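Mn transporter subunit (Synechocystis sp. PCC 6803, PDB 3UJP) binds manganese and probably delivers it to an ABC-type transporter for uptake into the cell. Local coordinates at residues A166-S169 and E170-K173; P282-L285 and D286-E289. All coordinates share one frame; numbering follows the deposited sequence.

Contact 1: A166-S169 and E170-K173; sequences AVYS and EQLK
The amide end of Q171 reaches back to lie against both V167 and Y168. Its OE1 comes 3.7 Å from CD1 of Y168, near the plane of the ring and at its edge, while the amide lies alongside the CG1 branch of V167, the two side chains pointing the same way. Amide and ring planes stand 79° apart. A glutamine suits this place because its two methylenes carry a flat polar amide that can lie beside a methyl and at a ring edge. V167 offers a methyl here because its CG1 is turned away from the backbone N (chi1 166°). With an alanine here, the CG1 methyl of V167 and the CD1 edge of Y168 would probably lose the amide that covers them. One residue on, L172 puts CD2 over a face of the same ring, 4.2 Å from the centroid of Y168, a CH-pi contact of the i to i+4 kind that brings leucine and tyrosine together along a helix. Beneath these groups the backbone is regular alpha helix: L172 N donates to Y168 O at 2.9 Å, and E170 N to A166 O at 2.9 Å. S169 OG turns back to bond A165 O. The carboxylate of E170 instead leaves the helix, bonding M89 N of the second subunit. All this belongs to helix 158-183; Y168 and L172 pack on V143 of helix 136-153 and on L285 of helix 284-296, and Y168 also meets D43 and N47 of helix 39-49.

Contact 2: P282-L285 and D286-E289; sequences PTFL and DLLE
OG1 of T283 is held by two groups of D286. It accepts the backbone N-H of D286 at 3.3 Å between N and OG1, a nearly straight bond with an angle of 164° at the hydrogen, and it donates a weak bond to OD1 of D286 at 2.9 Å. The hydroxyl gets there because chi1 of 88° sets OG1 between the backbone N and the carbonyl carbon. T283 is thus the N-cap of helix 284-296: threonine is a favoured cap because its short oxygen can satisfy an N-H of the first turn, which has no earlier carbonyl to serve it. An aspartate three residues on also suits a helix start, where its negative charge probably interacts well with the helix dipole. P282, just ahead of the cap, brings CD to 3.4 Å from OD1 of D286. The helical bonds then begin, L287 N to T283 O at 2.8 Å and L288 N to F284 O at 3.1 Å. On the buried side F284 swings its ring away from its own backbone N (chi1 -179°), and L288 lays CD1 over one ring face, 3.9 Å from the F284 centroid, as a CH-pi contact. L287 comes at the ring obliquely, CD2 standing 3.8 Å from CE1 of F284. The forked ends of both leucines thus come to the same side of the ring. L287 also packs on M134 and Y270, and its side chain lies about 11 Å from the manganese ion. E289 salt-bridges R293 one turn on, probably offsetting the like charge of nearby E152 of the second subunit.

From the N terminus, the chain first builds the lobe containing the parallel sheet of strands 33-36, 54-57, 83-86 and 107-109, then enters helix 158-183, where contact 1 lies. It goes on through the second lobe, with strands 192-195, 210-213, 242-246 and 264-269, before contact 2 starts helix 284-296. Contact 1 is about two turns inside a helix and contact 2 the cap and opening turns of another; neither closes a loop, and they follow in series, neither nested nor crossed. The returning helix nonetheless ties 284-296 to 158-183, OH of Y168 lying 3.6 Å from CB of F284, with helix 39-49 beside both. Both contacts also touch the second subunit.

Contact 1: A166-S169 and E170-K173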
# COMPACT_ATOMS: atom_id res chain seq x y z
N ALA A 166 -20.27 1.30 -7.79
CA ALA A 166 -21.17 0.51 -8.63
C ALA A 166 -21.02 -0.99 -8.35
O ALA A 166 -21.97 -1.68 -7.95
CB ALA A 166 -20.89 0.80 -10.10
N VAL A 167 -19.80 -1.49 -8.59
CA VAL A 167 -19.46 -2.88 -8.37
C VAL A 167 -19.66 -3.31 -6.90
O VAL A 167 -20.13 -4.40 -6.64
CB VAL A 167 -18.01 -3.17 -8.81
CG1 VAL A 167 -17.51 -4.51 -8.27
CG2 VAL A 167 -17.90 -3.11 -10.30
N TYR A 168 -19.32 -2.47 -5.94
CA TYR A 168 -19.52 -2.86 -4.54
C TYR A 168 -21.02 -2.83 -4.24
O TYR A 168 -21.54 -3.74 -3.61
CB TYR A 168 -18.70 -1.96 -3.59
CG TYR A 168 -18.42 -2.60 -2.25
CD1 TYR A 168 -17.88 -3.86 -2.17
CD2 TYR A 168 -18.69 -1.92 -1.05
CE1 TYR A 168 -17.61 -4.46 -0.92
CE2 TYR A 168 -18.43 -2.52 0.20
CZ TYR A 168 -17.88 -3.79 0.26
OH TYR A 168 -17.62 -4.42 1.48
N SER A 169 -21.72 -1.79 -4.69
CA SER A 169 -23.17 -1.70 -4.47
C SER A 169 -23.84 -2.96 -4.98
O SER A 169 -24.73 -3.53 -4.34
CB SER A 169 -23.77 -0.49 -5.19
OG SER A 169 -23.39 0.74 -4.59
N GLU A 170 -23.39 -3.41 -6.15
CA GLU A 170 -23.97 -4.56 -6.80
C GLU A 170 -23.71 -5.86 -6.05
O GLU A 170 -24.56 -6.74 -6.03
CB GLU A 170 -23.40 -4.69 -8.20
CG GLU A 170 -23.30 -6.13 -8.62
CD GLU A 170 -22.49 -6.32 -9.88
OE1 GLU A 170 -21.23 -6.34 -9.78
OE2 GLU A 170 -23.11 -6.47 -10.95
N GLN A 171 -22.54 -5.99 -5.45
CA GLN A 171 -22.21 -7.22 -4.72
C GLN A 171 -22.86 -7.21 -3.35
O GLN A 171 -23.01 -8.26 -2.74
CB GLN A 171 -20.70 -7.36 -4.53
CG GLN A 171 -19.92 -7.46 -5.81
CD GLN A 171 -18.48 -7.11 -5.59
OE1 GLN A 171 -18.10 -6.79 -4.48
NE2 GLN A 171 -17.68 -7.16 -6.66
N LEU A 172 -23.21 -6.02 -2.87
CA LEU A 172 -24.02 -5.87 -1.67
C LEU A 172 -25.45 -6.40 -1.89
O LEU A 172 -26.00 -7.07 -1.00
CB LEU A 172 -24.12 -4.39 -1.27
CG LEU A 172 -23.41 -3.81 -0.05
CD1 LEU A 172 -22.88 -4.86 0.89
CD2 LEU A 172 -22.32 -2.90 -0.52
N LYS A 173 -26.05 -6.07 -3.04
CA LYS A 173 -27.40 -6.55 -3.38
C LYS A 173 -27.49 -8.07 -3.56
O LYS A 173 -28.43 -8.71 -3.07
CB LYS A 173 -27.99 -5.78 -4.57
CG LYS A 173 -28.04 -4.25 -4.32
CD LYS A 173 -27.63 -3.45 -5.56
CE LYS A 173 -28.45 -2.18 -5.70
NZ LYS A 173 -28.01 -1.33 -6.86

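Contact 2: P282-L285 and D286-E289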
# COMPACT_ATOMS: atom_id res chain seq x y z
N PRO A 282 -12.48 -11.91 6.94
CA PRO A 282 -11.40 -10.95 6.74
C PRO A 282 -11.92 -9.76 5.94
O PRO A 282 -11.15 -8.81 5.75
CB PRO A 282 -10.40 -11.75 5.93
CG PRO A 282 -11.29 -12.59 5.04
CD PRO A 282 -12.49 -12.94 5.89
N THR A 283 -13.17 -9.80 5.47
CA THR A 283 -13.77 -8.66 4.75
C THR A 283 -15.23 -8.36 5.09
O THR A 283 -15.94 -9.21 5.60
CB THR A 283 -13.58 -8.81 3.21
OG1 THR A 283 -14.67 -9.56 2.62
CG2 THR A 283 -12.21 -9.44 2.90
N PHE A 284 -15.71 -7.14 4.82
CA PHE A 284 -17.09 -6.85 5.20
C PHE A 284 -18.10 -7.81 4.60
O PHE A 284 -18.95 -8.34 5.30
CB PHE A 284 -17.53 -5.43 4.89
CG PHE A 284 -18.96 -5.16 5.32
CD1 PHE A 284 -19.41 -5.60 6.55
CD2 PHE A 284 -19.84 -4.47 4.51
CE1 PHE A 284 -20.70 -5.36 6.96
CE2 PHE A 284 -21.15 -4.23 4.92
CZ PHE A 284 -21.58 -4.68 6.14
N LEU A 285 -18.02 -8.01 3.28
CA LEU A 285 -18.86 -9.00 2.61
C LEU A 285 -18.74 -10.38 3.28
O LEU A 285 -19.73 -10.94 3.70
CB LEU A 285 -18.56 -9.05 1.12
CG LEU A 285 -19.39 -8.16 0.19
CD1 LEU A 285 -20.06 -7.06 0.95
CD2 LEU A 285 -18.57 -7.58 -0.93
N ASP A 286 -17.54 -10.93 3.43
CA ASP A 286 -17.40 -12.15 4.22
C ASP A 286 -18.11 -12.05 5.58
O ASP A 286 -18.66 -13.04 6.04
CB ASP A 286 -15.93 -12.57 4.43
CG ASP A 286 -15.20 -12.90 3.13
OD1 ASP A 286 -14.07 -12.39 2.96
OD2 ASP A 286 -15.74 -13.66 2.28
N LEU A 287 -18.10 -10.88 6.22
CA LEU A 287 -18.74 -10.73 7.54
C LEU A 287 -20.22 -11.01 7.50
O LEU A 287 -20.71 -11.81 8.28
CB LEU A 287 -18.50 -9.35 8.18
CG LEU A 287 -19.18 -9.03 9.54
CD1 LEU A 287 -18.24 -8.29 10.48
CD2 LEU A 287 -20.51 -8.27 9.42
N LEU A 288 -20.96 -10.35 6.61
CA LEU A 288 -22.37 -10.68 6.48
C LEU A 288 -22.57 -12.18 6.12
O LEU A 288 -23.16 -12.91 6.91
CB LEU A 288 -23.05 -9.73 5.50
CG LEU A 288 -22.83 -8.27 5.86
CD1 LEU A 288 -23.06 -7.37 4.64
CD2 LEU A 288 -23.68 -7.85 7.08
N GLU A 289 -22.08 -12.66 4.97
CA GLU A 289 -22.08 -14.10 4.69
C GLU A 289 -21.86 -14.97 5.95
O GLU A 289 -22.72 -15.75 6.34
CB GLU A 289 -21.04 -14.48 3.62
CG GLU A 289 -21.37 -14.22 2.15
CD GLU A 289 -20.56 -15.14 1.19
OE1 GLU A 289 -19.87 -16.07 1.69
OE2 GLU A 289 -20.60 -14.95 -0.05